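Local coordinates for protein AimR transcriptional regulator (Bacillus phage phi3T, PDB 5ZVV) that activates transcription of the aimX locus as a homodimer and is switched off by the viral arbitrium peptide, so setting the phage's choice between lysis and lysogeny, at residues Ser110-Lys115 with Ile142-Met147; Lys115-His120 with Leu148-Ala153; Glu245-Tyr250 with Gly268-Leu273. All blocks are in the same frame, centred on the assembly; numbering follows the deposited sequence.

Interaction 1 (Ser110-Lys115 with Ile142-Met147); sequences SQEWGK and IKSAEM
The indole of Trp113 carries the selenomethionine side chain of Met147 on one face. Methyl CE sits 3.3 Å from the centroid of the Trp113 six-membered ring and 2° off its normal, a CH-pi contact, while SE lies over the five-membered ring, making this a Met-aromatic contact. The Met147 chain, bent at chi2 and chi3, brings CG, SE and CE over the indole face, with CG 3.5 Å from Trp113 CD1. CB of Glu146 comes in obliquely by CZ2, and a water accepts from Trp113 NE1 and donates to Glu146 OE1.

The second flat group, the Glu112 carboxylate, reaches the turn before helix 145-161 because CG stands anti to the backbone N (chi1 165°) and the chain runs on extended. Lys143 N donates to OE1 of Glu112 over 3.0 Å, nearly straight but from above the carboxylate plane. OE2 is gripped twice: Ser144 N meets its syn lone pair at 3.0 Å, and Ser144 OG donates to Glu112 OE2 at 2.7 Å, tilted out of the plane. CG2 of Ile142 and CB of Met147 pack against the same oxygen. Two backbone N-H groups and a hydroxyl thus hold the carboxylate against the turn that leads into helix 145-161. Ser144 OG also accepts from Met147 N at 3.3 Å, the capping bond of a serine N-cap.

Interaction 2 (Lys115-His120 with Leu148-Ala153); sequences KVYSLH and LFFSNA
Phe150 joins Tyr117 and His120 in an aromatic cluster, a buried contact between helices 108-124 and 145-161, which belong to the helical AimR family of the TPR clan. The short segments run almost parallel, with 8° between their N-to-C directions and axes 9.9 Å apart.

Phe150 is the residue that reaches across. With CG anti to the backbone N, its ring projects from helix 145-161 to the opposing helix and meets three residues there. Tyr117 lies over one face in an offset stack, centroids 4.4 Å apart and planes 12° from parallel, so that CE2 of Phe150 sits toward the rim of the tyrosine ring. His120 is met differently: the Phe150 edge points at the imidazole face in a T-shaped pair, the planes 81° apart and CZ of Phe150 placed above the ring. Val116 closes in at the edge, near the phenyl plane, and its CG1 also touches CB of Ser151.

The polar ends of the cluster look elsewhere: Tyr117 OH is hydrogen-bonded to Glu84 OE1, while His120 NE2 makes a weak bond to Asp87 OD2. Phe189 of helix 184-203 adds another ring against Phe150. On the valine side, Val116 CG1 comes to 3.9 Å from Phe150 CD2.

Interaction 3 (Glu245-Tyr250 with Gly268-Leu273); sequences EAKKAY and GALCFL
Helix segments 245-250 and 268-273 run antiparallel, 171° between their N-to-C directions, with axes 10.2 Å apart and Lys247 and Leu270 as the nearest pair of CA atoms. Apolar side chains fill the space between them, and Tyr250 does most of the work from its helix. Its CG stands anti to the carbonyl carbon (chi1 -73°), which carries the ring across to the other helix. Ala269 lays its methyl over one face: CB is 3.8 Å from the Tyr250 ring centroid and 18° off the normal, a CH-pi contact displaced toward the CE1 and CZ rim. Leu273 takes the ring edge, where Leu273 CD2 lies near the ring plane, beside Tyr250 CD2 and CE2. Leu270 and Tyr250 lie alongside each other, pointing opposite ways, and Leu270 CD2 packs against Tyr250 CB at 3.7 Å.

Leu273 has both branches in use. CD1 touches the methyl of Ala246, while CD2 presses on the backbone of the other helix, 3.5 Å from Lys247 N. Lys247 contributes the aliphatic start of its extended chain: CG rests 3.8 Å from Leu270 CD2, and the chain then carries NZ off from the other helix.

The phenol end of Tyr250 is well supplied with polar partners. A water donates both to Tyr250 OH, at 2.7 Å, and to Ala269 O, linking the ring to the opposite backbone, and the hydroxyl is also hydrogen-bonded to Asn236 OD1. That last partner belongs to helix 224-237, whose Leu232 touches Ala269 and whose Ile234 touches Ala249, so this helix packs against both members of the pair. Beyond helix 260-277, helix 291-304 packs through Leu296 against Cys271 and Phe272.

Overall arrangement
Following the chain from the N terminus, helix 108-124 supplies the first partner of two contacts: its earlier part enters interaction 1 and its later part interaction 2. Both close a loop that runs through helix 130-139, interaction 1 over 26 intervening residues and interaction 2 over 27. The chain returns as 142-153, so the two contacts cross along the sequence and zip the same helix pair from the start of helix 145-161 onward. They touch, for instance Met147 CE against Tyr117 CE1. Interaction 3 comes later in series, closing a shorter loop between helices 243-252 and 260-277. It lies on the opposite side of the chain's centre, its centre about 34 Å from that of interaction 2.

Interaction 1 (Ser110-Lys115 with Ile142-Met147)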
ATOM      1  N   SER A 110      -1.601  -0.633 -32.786  1.00 25.03           N
ATOM      2  CA  SER A 110      -1.434   0.804 -32.604  1.00 24.20           C
ATOM      3  C   SER A 110      -2.533   1.380 -31.721  1.00 23.20           C
ATOM      4  O   SER A 110      -2.260   2.198 -30.837  1.00 22.72           O
ATOM      5  CB  SER A 110      -1.408   1.511 -33.959  1.00 27.67           C
ATOM      6  OG  SER A 110      -0.205   1.238 -34.653  1.00 25.78           O
ATOM      7  N   GLN A 111      -3.784   0.964 -31.942  1.00 20.40           N
ATOM      8  CA  GLN A 111      -4.874   1.411 -31.079  1.00 27.14           C
ATOM      9  C   GLN A 111      -4.630   1.006 -29.633  1.00 28.13           C
ATOM     10  O   GLN A 111      -4.902   1.779 -28.707  1.00 24.61           O
ATOM     11  CB  GLN A 111      -6.204   0.836 -31.564  1.00 31.87           C
ATOM     12  CG  GLN A 111      -6.635   1.296 -32.938  1.00 30.10           C
ATOM     13  CD  GLN A 111      -7.942   0.660 -33.370  1.00 36.83           C
ATOM     14  OE1 GLN A 111      -8.616  -0.001 -32.576  1.00 33.45           O
ATOM     15  NE2 GLN A 111      -8.307   0.852 -34.634  1.00 32.32           N
ATOM     16  N   GLU A 112      -4.117  -0.206 -29.422  1.00 26.13           N
ATOM     17  CA  GLU A 112      -3.850  -0.693 -28.076  1.00 21.65           C
ATOM     18  C   GLU A 112      -2.776   0.146 -27.393  1.00 23.79           C
ATOM     19  O   GLU A 112      -2.937   0.565 -26.238  1.00 27.38           O
ATOM     20  CB  GLU A 112      -3.445  -2.165 -28.152  1.00 24.82           C
ATOM     21  CG  GLU A 112      -2.805  -2.737 -26.911  1.00 29.45           C
ATOM     22  CD  GLU A 112      -2.431  -4.192 -27.102  1.00 32.32           C
ATOM     23  OE1 GLU A 112      -3.208  -4.916 -27.759  1.00 31.92           O
ATOM     24  OE2 GLU A 112      -1.357  -4.605 -26.618  1.00 32.64           O
ATOM     25  N   TRP A 113      -1.670   0.404 -28.098  1.00 18.78           N
ATOM     26  CA  TRP A 113      -0.637   1.287 -27.563  1.00 20.45           C
ATOM     27  C   TRP A 113      -1.205   2.662 -27.243  1.00 25.29           C
ATOM     28  O   TRP A 113      -0.904   3.240 -26.193  1.00 29.51           O
ATOM     29  CB  TRP A 113       0.512   1.417 -28.561  1.00 18.96           C
ATOM     30  CG  TRP A 113       1.477   0.277 -28.539  1.00 26.74           C
ATOM     31  CD1 TRP A 113       1.209  -1.033 -28.814  1.00 23.36           C
ATOM     32  CD2 TRP A 113       2.878   0.349 -28.249  1.00 25.88           C
ATOM     33  NE1 TRP A 113       2.355  -1.783 -28.702  1.00 27.14           N
ATOM     34  CE2 TRP A 113       3.394  -0.958 -28.357  1.00 26.10           C
ATOM     35  CE3 TRP A 113       3.746   1.392 -27.902  1.00 22.51           C
ATOM     36  CZ2 TRP A 113       4.740  -1.252 -28.133  1.00 20.73           C
ATOM     37  CZ3 TRP A 113       5.081   1.100 -27.682  1.00 25.10           C
ATOM     38  CH2 TRP A 113       5.566  -0.214 -27.797  1.00 22.71           C
ATOM     39  N   GLY A 114      -2.032   3.198 -28.141  1.00 18.39           N
ATOM     40  CA  GLY A 114      -2.602   4.514 -27.911  1.00 27.45           C
ATOM     41  C   GLY A 114      -3.496   4.554 -26.690  1.00 24.90           C
ATOM     42  O   GLY A 114      -3.497   5.534 -25.942  1.00 27.31           O
ATOM     43  N   LYS A 115      -4.262   3.486 -26.464  1.00 26.59           N
ATOM     44  CA  LYS A 115      -5.159   3.456 -25.315  1.00 25.69           C
ATOM     45  C   LYS A 115      -4.385   3.288 -24.016  1.00 24.59           C
ATOM     46  O   LYS A 115      -4.711   3.926 -23.007  1.00 27.44           O
ATOM     47  CB  LYS A 115      -6.190   2.340 -25.489  1.00 26.66           C
ATOM     48  CG  LYS A 115      -7.255   2.664 -26.529  1.00 34.79           C
ATOM     49  CD  LYS A 115      -7.729   1.425 -27.275  1.00 34.06           C
ATOM     50  CE  LYS A 115      -8.478   0.466 -26.373  1.00 41.70           C
ATOM     51  NZ  LYS A 115      -8.910  -0.755 -27.111  1.00 50.04           N
ATOM     52  N   ILE A 142      -5.701  -6.202 -23.946  1.00 38.70           N
ATOM     53  CA  ILE A 142      -4.305  -6.004 -24.319  1.00 38.15           C
ATOM     54  C   ILE A 142      -3.700  -7.327 -24.764  1.00 33.63           C
ATOM     55  O   ILE A 142      -3.742  -8.326 -24.035  1.00 33.32           O
ATOM     56  CB  ILE A 142      -3.524  -5.395 -23.143  1.00 35.37           C
ATOM     57  CG1 ILE A 142      -4.138  -4.048 -22.749  1.00 32.81           C
ATOM     58  CG2 ILE A 142      -2.049  -5.250 -23.492  1.00 33.64           C
ATOM     59  CD1 ILE A 142      -3.585  -3.474 -21.470  1.00 33.64           C
ATOM     60  N   LYS A 143      -3.128  -7.336 -25.966  1.00 33.21           N
ATOM     61  CA  LYS A 143      -2.568  -8.540 -26.572  1.00 35.01           C
ATOM     62  C   LYS A 143      -1.051  -8.532 -26.651  1.00 32.96           C
ATOM     63  O   LYS A 143      -0.419  -9.547 -26.350  1.00 37.22           O
ATOM     64  CB  LYS A 143      -3.129  -8.731 -27.986  1.00 40.16           C
ATOM     65  CG  LYS A 143      -4.636  -8.585 -28.108  1.00 42.44           C
ATOM     66  CD  LYS A 143      -5.368  -9.786 -27.547  1.00 41.17           C
ATOM     67  CE  LYS A 143      -6.823  -9.782 -27.989  1.00 46.08           C
ATOM     68  NZ  LYS A 143      -7.555 -10.996 -27.531  1.00 57.08           N
ATOM     69  N   SER A 144      -0.452  -7.419 -27.065  1.00 32.02           N
ATOM     70  CA  SER A 144       0.991  -7.365 -27.248  1.00 27.35           C
ATOM     71  C   SER A 144       1.706  -7.489 -25.911  1.00 26.12           C
ATOM     72  O   SER A 144       1.237  -6.983 -24.888  1.00 25.35           O
ATOM     73  CB  SER A 144       1.396  -6.058 -27.929  1.00 31.51           C
ATOM     74  OG  SER A 144       1.276  -4.968 -27.032  1.00 28.24           O
ATOM     75  N   ALA A 145       2.854  -8.168 -25.928  1.00 28.22           N
ATOM     76  CA  ALA A 145       3.660  -8.295 -24.718  1.00 28.93           C
ATOM     77  C   ALA A 145       4.042  -6.925 -24.170  1.00 25.93           C
ATOM     78  O   ALA A 145       3.845  -6.641 -22.982  1.00 27.26           O
ATOM     79  CB  ALA A 145       4.905  -9.132 -25.008  1.00 25.11           C
ATOM     80  N   GLU A 146       4.568  -6.054 -25.038  1.00 25.92           N
ATOM     81  CA  GLU A 146       5.016  -4.727 -24.623  1.00 23.13           C
ATOM     82  C   GLU A 146       3.964  -4.019 -23.779  1.00 22.59           C
ATOM     83  O   GLU A 146       4.231  -3.598 -22.648  1.00 25.59           O
ATOM     84  CB  GLU A 146       5.372  -3.886 -25.852  1.00 24.66           C
ATOM     85  CG  GLU A 146       6.610  -4.351 -26.604  1.00 25.04           C
ATOM     86  CD  GLU A 146       6.323  -5.476 -27.577  1.00 26.50           C
ATOM     87  OE1 GLU A 146       5.133  -5.784 -27.803  1.00 32.55           O
ATOM     88  OE2 GLU A 146       7.290  -6.052 -28.119  1.00 30.57           O
HETATM   89  N   MSE A 147       2.751  -3.902 -24.303  1.00 23.05           N
HETATM   90  CA  MSE A 147       1.713  -3.194 -23.573  1.00 26.04           C
HETATM   91  C   MSE A 147       1.283  -3.978 -22.342  1.00 30.53           C
HETATM   92  O   MSE A 147       1.032  -3.380 -21.292  1.00 29.14           O
HETATM   93  CB  MSE A 147       0.527  -2.884 -24.482  1.00 27.08           C
HETATM   94  CG  MSE A 147       0.791  -1.701 -25.417  1.00 25.35           C
HETATM   95 SE   MSE A 147       1.573  -0.136 -24.513  1.00 32.86          SE
HETATM   96  CE  MSE A 147       3.480  -0.461 -24.840  1.00 22.30           C
TER
HETATM   97  O   HOH W   1       3.624  -3.982 -29.932  1.00 25.66           O

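Interaction 2 (Lys115-His120 with Leu148-Ala153)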
ATOM      1  N   LYS A 115      -4.262   3.486 -26.464  1.00 26.59           N
ATOM      2  CA  LYS A 115      -5.159   3.456 -25.315  1.00 25.69           C
ATOM      3  C   LYS A 115      -4.385   3.288 -24.016  1.00 24.59           C
ATOM      4  O   LYS A 115      -4.711   3.926 -23.007  1.00 27.44           O
ATOM      5  CB  LYS A 115      -6.190   2.340 -25.489  1.00 26.66           C
ATOM      6  CG  LYS A 115      -7.255   2.664 -26.529  1.00 34.79           C
ATOM      7  CD  LYS A 115      -7.729   1.425 -27.275  1.00 34.06           C
ATOM      8  CE  LYS A 115      -8.478   0.466 -26.373  1.00 41.70           C
ATOM      9  NZ  LYS A 115      -8.910  -0.755 -27.111  1.00 50.04           N
ATOM     10  N   VAL A 116      -3.348   2.446 -24.021  1.00 26.12           N
ATOM     11  CA  VAL A 116      -2.564   2.238 -22.807  1.00 24.10           C
ATOM     12  C   VAL A 116      -1.796   3.503 -22.444  1.00 24.87           C
ATOM     13  O   VAL A 116      -1.787   3.930 -21.284  1.00 22.94           O
ATOM     14  CB  VAL A 116      -1.626   1.030 -22.966  1.00 24.82           C
ATOM     15  CG1 VAL A 116      -0.708   0.908 -21.759  1.00 21.74           C
ATOM     16  CG2 VAL A 116      -2.437  -0.243 -23.140  1.00 24.37           C
ATOM     17  N   TYR A 117      -1.144   4.128 -23.429  1.00 18.92           N
ATOM     18  CA  TYR A 117      -0.431   5.370 -23.148  1.00 20.70           C
ATOM     19  C   TYR A 117      -1.393   6.502 -22.817  1.00 28.03           C
ATOM     20  O   TYR A 117      -1.042   7.409 -22.052  1.00 24.34           O
ATOM     21  CB  TYR A 117       0.464   5.749 -24.326  1.00 23.33           C
ATOM     22  CG  TYR A 117       1.797   5.038 -24.299  1.00 25.54           C
ATOM     23  CD1 TYR A 117       1.927   3.740 -24.776  1.00 22.28           C
ATOM     24  CD2 TYR A 117       2.924   5.659 -23.777  1.00 24.69           C
ATOM     25  CE1 TYR A 117       3.145   3.084 -24.743  1.00 21.91           C
ATOM     26  CE2 TYR A 117       4.144   5.013 -23.740  1.00 24.82           C
ATOM     27  CZ  TYR A 117       4.248   3.727 -24.223  1.00 20.26           C
ATOM     28  OH  TYR A 117       5.463   3.088 -24.189  1.00 17.01           O
ATOM     29  N   SER A 118      -2.604   6.468 -23.373  1.00 23.82           N
ATOM     30  CA  SER A 118      -3.619   7.437 -22.978  1.00 27.43           C
ATOM     31  C   SER A 118      -3.970   7.281 -21.504  1.00 27.79           C
ATOM     32  O   SER A 118      -4.078   8.275 -20.775  1.00 24.93           O
ATOM     33  CB  SER A 118      -4.862   7.281 -23.852  1.00 26.40           C
ATOM     34  OG  SER A 118      -5.814   8.286 -23.558  1.00 32.56           O
ATOM     35  N   LEU A 119      -4.146   6.035 -21.045  1.00 24.63           N
ATOM     36  CA  LEU A 119      -4.370   5.798 -19.620  1.00 22.86           C
ATOM     37  C   LEU A 119      -3.186   6.274 -18.791  1.00 25.64           C
ATOM     38  O   LEU A 119      -3.367   6.899 -17.738  1.00 23.25           O
ATOM     39  CB  LEU A 119      -4.632   4.313 -19.363  1.00 24.13           C
ATOM     40  CG  LEU A 119      -5.914   3.708 -19.935  1.00 27.91           C
ATOM     41  CD1 LEU A 119      -5.995   2.234 -19.585  1.00 37.06           C
ATOM     42  CD2 LEU A 119      -7.132   4.449 -19.417  1.00 31.42           C
ATOM     43  N   HIS A 120      -1.968   5.977 -19.250  1.00 23.77           N
ATOM     44  CA  HIS A 120      -0.755   6.435 -18.577  1.00 24.65           C
ATOM     45  C   HIS A 120      -0.769   7.949 -18.389  1.00 24.18           C
ATOM     46  O   HIS A 120      -0.486   8.462 -17.298  1.00 21.09           O
ATOM     47  CB  HIS A 120       0.462   5.992 -19.394  1.00 22.23           C
ATOM     48  CG  HIS A 120       1.767   6.537 -18.905  1.00 18.99           C
ATOM     49  ND1 HIS A 120       2.172   6.438 -17.593  1.00 25.51           N
ATOM     50  CD2 HIS A 120       2.773   7.162 -19.563  1.00 20.77           C
ATOM     51  CE1 HIS A 120       3.364   6.992 -17.458  1.00 22.65           C
ATOM     52  NE2 HIS A 120       3.751   7.438 -18.638  1.00 20.93           N
ATOM     53  N   LEU A 148       1.245  -5.312 -22.453  1.00 29.45           N
ATOM     54  CA  LEU A 148       1.028  -6.130 -21.264  1.00 30.37           C
ATOM     55  C   LEU A 148       2.039  -5.772 -20.186  1.00 29.53           C
ATOM     56  O   LEU A 148       1.707  -5.723 -18.996  1.00 27.12           O
ATOM     57  CB  LEU A 148       1.121  -7.618 -21.609  1.00 28.12           C
ATOM     58  CG  LEU A 148      -0.096  -8.278 -22.262  1.00 32.74           C
ATOM     59  CD1 LEU A 148       0.242  -9.700 -22.694  1.00 36.19           C
ATOM     60  CD2 LEU A 148      -1.287  -8.267 -21.315  1.00 33.10           C
ATOM     61  N   PHE A 149       3.276  -5.487 -20.596  1.00 27.42           N
ATOM     62  CA  PHE A 149       4.273  -4.989 -19.661  1.00 25.11           C
ATOM     63  C   PHE A 149       3.916  -3.585 -19.189  1.00 24.60           C
ATOM     64  O   PHE A 149       3.814  -3.330 -17.981  1.00 26.57           O
ATOM     65  CB  PHE A 149       5.652  -5.015 -20.327  1.00 27.29           C
ATOM     66  CG  PHE A 149       6.790  -4.665 -19.407  1.00 23.58           C
ATOM     67  CD1 PHE A 149       7.133  -3.343 -19.173  1.00 21.75           C
ATOM     68  CD2 PHE A 149       7.537  -5.660 -18.801  1.00 31.97           C
ATOM     69  CE1 PHE A 149       8.184  -3.021 -18.336  1.00 27.80           C
ATOM     70  CE2 PHE A 149       8.592  -5.345 -17.966  1.00 32.83           C
ATOM     71  CZ  PHE A 149       8.914  -4.021 -17.732  1.00 25.71           C
ATOM     72  N   PHE A 150       3.677  -2.669 -20.134  1.00 26.28           N
ATOM     73  CA  PHE A 150       3.607  -1.256 -19.775  1.00 22.26           C
ATOM     74  C   PHE A 150       2.336  -0.928 -19.007  1.00 22.29           C
ATOM     75  O   PHE A 150       2.353  -0.056 -18.132  1.00 26.43           O
ATOM     76  CB  PHE A 150       3.716  -0.377 -21.023  1.00 20.82           C
ATOM     77  CG  PHE A 150       3.925   1.079 -20.717  1.00 24.47           C
ATOM     78  CD1 PHE A 150       5.158   1.536 -20.280  1.00 21.80           C
ATOM     79  CD2 PHE A 150       2.888   1.988 -20.854  1.00 25.01           C
ATOM     80  CE1 PHE A 150       5.356   2.872 -19.991  1.00 22.65           C
ATOM     81  CE2 PHE A 150       3.078   3.325 -20.569  1.00 22.13           C
ATOM     82  CZ  PHE A 150       4.316   3.769 -20.134  1.00 21.12           C
ATOM     83  N   SER A 151       1.231  -1.614 -19.306  1.00 20.73           N
ATOM     84  CA  SER A 151       0.015  -1.410 -18.531  1.00 24.77           C
ATOM     85  C   SER A 151       0.214  -1.755 -17.063  1.00 28.80           C
ATOM     86  O   SER A 151      -0.596  -1.343 -16.226  1.00 28.65           O
ATOM     87  CB  SER A 151      -1.134  -2.236 -19.112  1.00 25.59           C
ATOM     88  OG  SER A 151      -0.845  -3.620 -19.065  1.00 27.82           O
ATOM     89  N   ASN A 152       1.271  -2.498 -16.728  1.00 23.58           N
ATOM     90  CA  ASN A 152       1.622  -2.729 -15.335  1.00 25.86           C
ATOM     91  C   ASN A 152       2.719  -1.795 -14.845  1.00 28.56           C
ATOM     92  O   ASN A 152       2.609  -1.238 -13.747  1.00 22.93           O
ATOM     93  CB  ASN A 152       2.046  -4.186 -15.134  1.00 24.32           C
ATOM     94  CG  ASN A 152       0.868  -5.138 -15.166  1.00 30.97           C
ATOM     95  OD1 ASN A 152       0.102  -5.219 -14.207  1.00 34.55           O
ATOM     96  ND2 ASN A 152       0.710  -5.856 -16.271  1.00 36.39           N
ATOM     97  N   ALA A 153       3.766  -1.591 -15.651  1.00 26.00           N
ATOM     98  CA  ALA A 153       4.858  -0.711 -15.248  1.00 27.55           C
ATOM     99  C   ALA A 153       4.381   0.718 -15.017  1.00 26.92           C
ATOM    100  O   ALA A 153       4.906   1.415 -14.141  1.00 26.77           O
ATOM    101  CB  ALA A 153       5.966  -0.737 -16.302  1.00 21.62           C
TER

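Interaction 3 (Glu245-Tyr250 with Gly268-Leu273)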
ATOM      1  N   GLU A 245      32.185  14.038  -3.678  1.00 24.82           N
ATOM      2  CA  GLU A 245      31.678  13.012  -4.586  1.00 26.01           C
ATOM      3  C   GLU A 245      30.209  13.244  -4.922  1.00 22.34           C
ATOM      4  O   GLU A 245      29.802  13.102  -6.083  1.00 28.49           O
ATOM      5  CB  GLU A 245      31.888  11.624  -3.981  1.00 27.58           C
ATOM      6  CG  GLU A 245      33.346  11.193  -3.960  1.00 29.10           C
ATOM      7  CD  GLU A 245      33.964  11.184  -5.347  1.00 36.47           C
ATOM      8  OE1 GLU A 245      33.290  10.725  -6.294  1.00 35.06           O
ATOM      9  OE2 GLU A 245      35.117  11.644  -5.493  1.00 38.42           O
ATOM     10  N   ALA A 246      29.399  13.596  -3.920  1.00 22.65           N
ATOM     11  CA  ALA A 246      28.008  13.958  -4.182  1.00 24.64           C
ATOM     12  C   ALA A 246      27.927  15.116  -5.167  1.00 21.07           C
ATOM     13  O   ALA A 246      27.188  15.057  -6.160  1.00 18.86           O
ATOM     14  CB  ALA A 246      27.301  14.316  -2.873  1.00 22.50           C
ATOM     15  N   LYS A 247      28.698  16.175  -4.912  1.00 18.15           N
ATOM     16  CA  LYS A 247      28.725  17.317  -5.818  1.00 20.52           C
ATOM     17  C   LYS A 247      29.178  16.903  -7.212  1.00 23.06           C
ATOM     18  O   LYS A 247      28.683  17.429  -8.214  1.00 20.57           O
ATOM     19  CB  LYS A 247      29.639  18.405  -5.256  1.00 23.59           C
ATOM     20  CG  LYS A 247      29.748  19.645  -6.126  1.00 20.76           C
ATOM     21  CD  LYS A 247      30.712  20.654  -5.518  1.00 24.40           C
ATOM     22  CE  LYS A 247      30.767  21.935  -6.338  1.00 30.09           C
ATOM     23  NZ  LYS A 247      31.729  22.921  -5.775  1.00 33.72           N
ATOM     24  N   LYS A 248      30.109  15.948  -7.296  1.00 29.69           N
ATOM     25  CA  LYS A 248      30.597  15.513  -8.600  1.00 23.42           C
ATOM     26  C   LYS A 248      29.511  14.780  -9.381  1.00 23.02           C
ATOM     27  O   LYS A 248      29.383  14.962 -10.599  1.00 24.73           O
ATOM     28  CB  LYS A 248      31.836  14.635  -8.427  1.00 29.77           C
ATOM     29  CG  LYS A 248      32.663  14.476  -9.693  1.00 35.66           C
ATOM     30  CD  LYS A 248      34.089  14.037  -9.377  1.00 44.55           C
ATOM     31  CE  LYS A 248      34.121  12.665  -8.732  1.00 38.14           C
ATOM     32  NZ  LYS A 248      35.512  12.199  -8.464  1.00 53.53           N
ATOM     33  N   ALA A 249      28.710  13.957  -8.699  1.00 19.88           N
ATOM     34  CA  ALA A 249      27.603  13.283  -9.377  1.00 24.82           C
ATOM     35  C   ALA A 249      26.534  14.282  -9.811  1.00 20.35           C
ATOM     36  O   ALA A 249      26.067  14.255 -10.961  1.00 23.83           O
ATOM     37  CB  ALA A 249      27.006  12.211  -8.464  1.00 22.27           C
ATOM     38  N   TYR A 250      26.130  15.170  -8.895  1.00 17.82           N
ATOM     39  CA  TYR A 250      25.193  16.236  -9.241  1.00 20.96           C
ATOM     40  C   TYR A 250      25.649  16.985 -10.485  1.00 20.33           C
ATOM     41  O   TYR A 250      24.878  17.169 -11.433  1.00 21.04           O
ATOM     42  CB  TYR A 250      25.045  17.208  -8.071  1.00 18.54           C
ATOM     43  CG  TYR A 250      24.254  16.676  -6.901  1.00 17.31           C
ATOM     44  CD1 TYR A 250      23.169  15.830  -7.094  1.00 18.58           C
ATOM     45  CD2 TYR A 250      24.589  17.027  -5.601  1.00 17.51           C
ATOM     46  CE1 TYR A 250      22.443  15.348  -6.020  1.00 19.82           C
ATOM     47  CE2 TYR A 250      23.872  16.550  -4.525  1.00 17.08           C
ATOM     48  CZ  TYR A 250      22.801  15.712  -4.739  1.00 18.11           C
ATOM     49  OH  TYR A 250      22.091  15.241  -3.662  1.00 19.22           O
ATOM     50  N   GLY A 268      18.813  22.951  -6.667  1.00 19.73           N
ATOM     51  CA  GLY A 268      18.320  22.688  -5.324  1.00 17.33           C
ATOM     52  C   GLY A 268      19.071  21.565  -4.635  1.00 18.90           C
ATOM     53  O   GLY A 268      19.318  21.622  -3.426  1.00 18.13           O
ATOM     54  N   ALA A 269      19.444  20.529  -5.388  1.00 16.75           N
ATOM     55  CA  ALA A 269      20.237  19.449  -4.809  1.00 18.85           C
ATOM     56  C   ALA A 269      21.591  19.961  -4.336  1.00 21.16           C
ATOM     57  O   ALA A 269      22.044  19.620  -3.235  1.00 19.61           O
ATOM     58  CB  ALA A 269      20.417  18.321  -5.826  1.00 15.99           C
ATOM     59  N   LEU A 270      22.248  20.789  -5.153  1.00 20.06           N
ATOM     60  CA  LEU A 270      23.541  21.336  -4.753  1.00 17.53           C
ATOM     61  C   LEU A 270      23.398  22.328  -3.608  1.00 19.25           C
ATOM     62  O   LEU A 270      24.299  22.443  -2.771  1.00 21.30           O
ATOM     63  CB  LEU A 270      24.222  21.997  -5.950  1.00 17.56           C
ATOM     64  CG  LEU A 270      24.775  21.045  -7.008  1.00 17.56           C
ATOM     65  CD1 LEU A 270      25.056  21.781  -8.311  1.00 21.66           C
ATOM     66  CD2 LEU A 270      26.037  20.369  -6.487  1.00 18.53           C
ATOM     67  N   CYS A 271      22.275  23.045  -3.558  1.00 20.97           N
ATOM     68  CA  CYS A 271      22.030  23.996  -2.482  1.00 20.21           C
ATOM     69  C   CYS A 271      21.829  23.276  -1.157  1.00 20.43           C
ATOM     70  O   CYS A 271      22.399  23.667  -0.129  1.00 21.31           O
ATOM     71  CB  CYS A 271      20.812  24.858  -2.824  1.00 26.65           C
ATOM     72  SG  CYS A 271      20.431  26.127  -1.610  1.00 18.82           S
ATOM     73  N   PHE A 272      21.022  22.214  -1.166  1.00 19.34           N
ATOM     74  CA  PHE A 272      20.872  21.396   0.031  1.00 22.32           C
ATOM     75  C   PHE A 272      22.205  20.790   0.446  1.00 19.20           C
ATOM     76  O   PHE A 272      22.554  20.782   1.631  1.00 15.95           O
ATOM     77  CB  PHE A 272      19.839  20.294  -0.201  1.00 22.21           C
ATOM     78  CG  PHE A 272      19.543  19.485   1.029  1.00 20.06           C
ATOM     79  CD1 PHE A 272      18.763  20.014   2.046  1.00 18.20           C
ATOM     80  CD2 PHE A 272      20.046  18.202   1.175  1.00 26.25           C
ATOM     81  CE1 PHE A 272      18.486  19.274   3.185  1.00 21.37           C
ATOM     82  CE2 PHE A 272      19.773  17.455   2.310  1.00 21.49           C
ATOM     83  CZ  PHE A 272      18.991  17.995   3.316  1.00 21.37           C
ATOM     84  N   LEU A 273      22.965  20.271  -0.522  1.00 20.54           N
ATOM     85  CA  LEU A 273      24.257  19.670  -0.208  1.00 18.12           C
ATOM     86  C   LEU A 273      25.185  20.672   0.475  1.00 21.19           C
ATOM     87  O   LEU A 273      25.728  20.401   1.556  1.00 22.38           O
ATOM     88  CB  LEU A 273      24.902  19.133  -1.483  1.00 16.29           C
ATOM     89  CG  LEU A 273      26.244  18.431  -1.295  1.00 24.26           C
ATOM     90  CD1 LEU A 273      26.071  17.121  -0.534  1.00 19.40           C
ATOM     91  CD2 LEU A 273      26.923  18.205  -2.639  1.00 22.74           C
TER
HETATM   92  O   HOH W   2      21.251  17.359  -2.195  1.00 16.51           O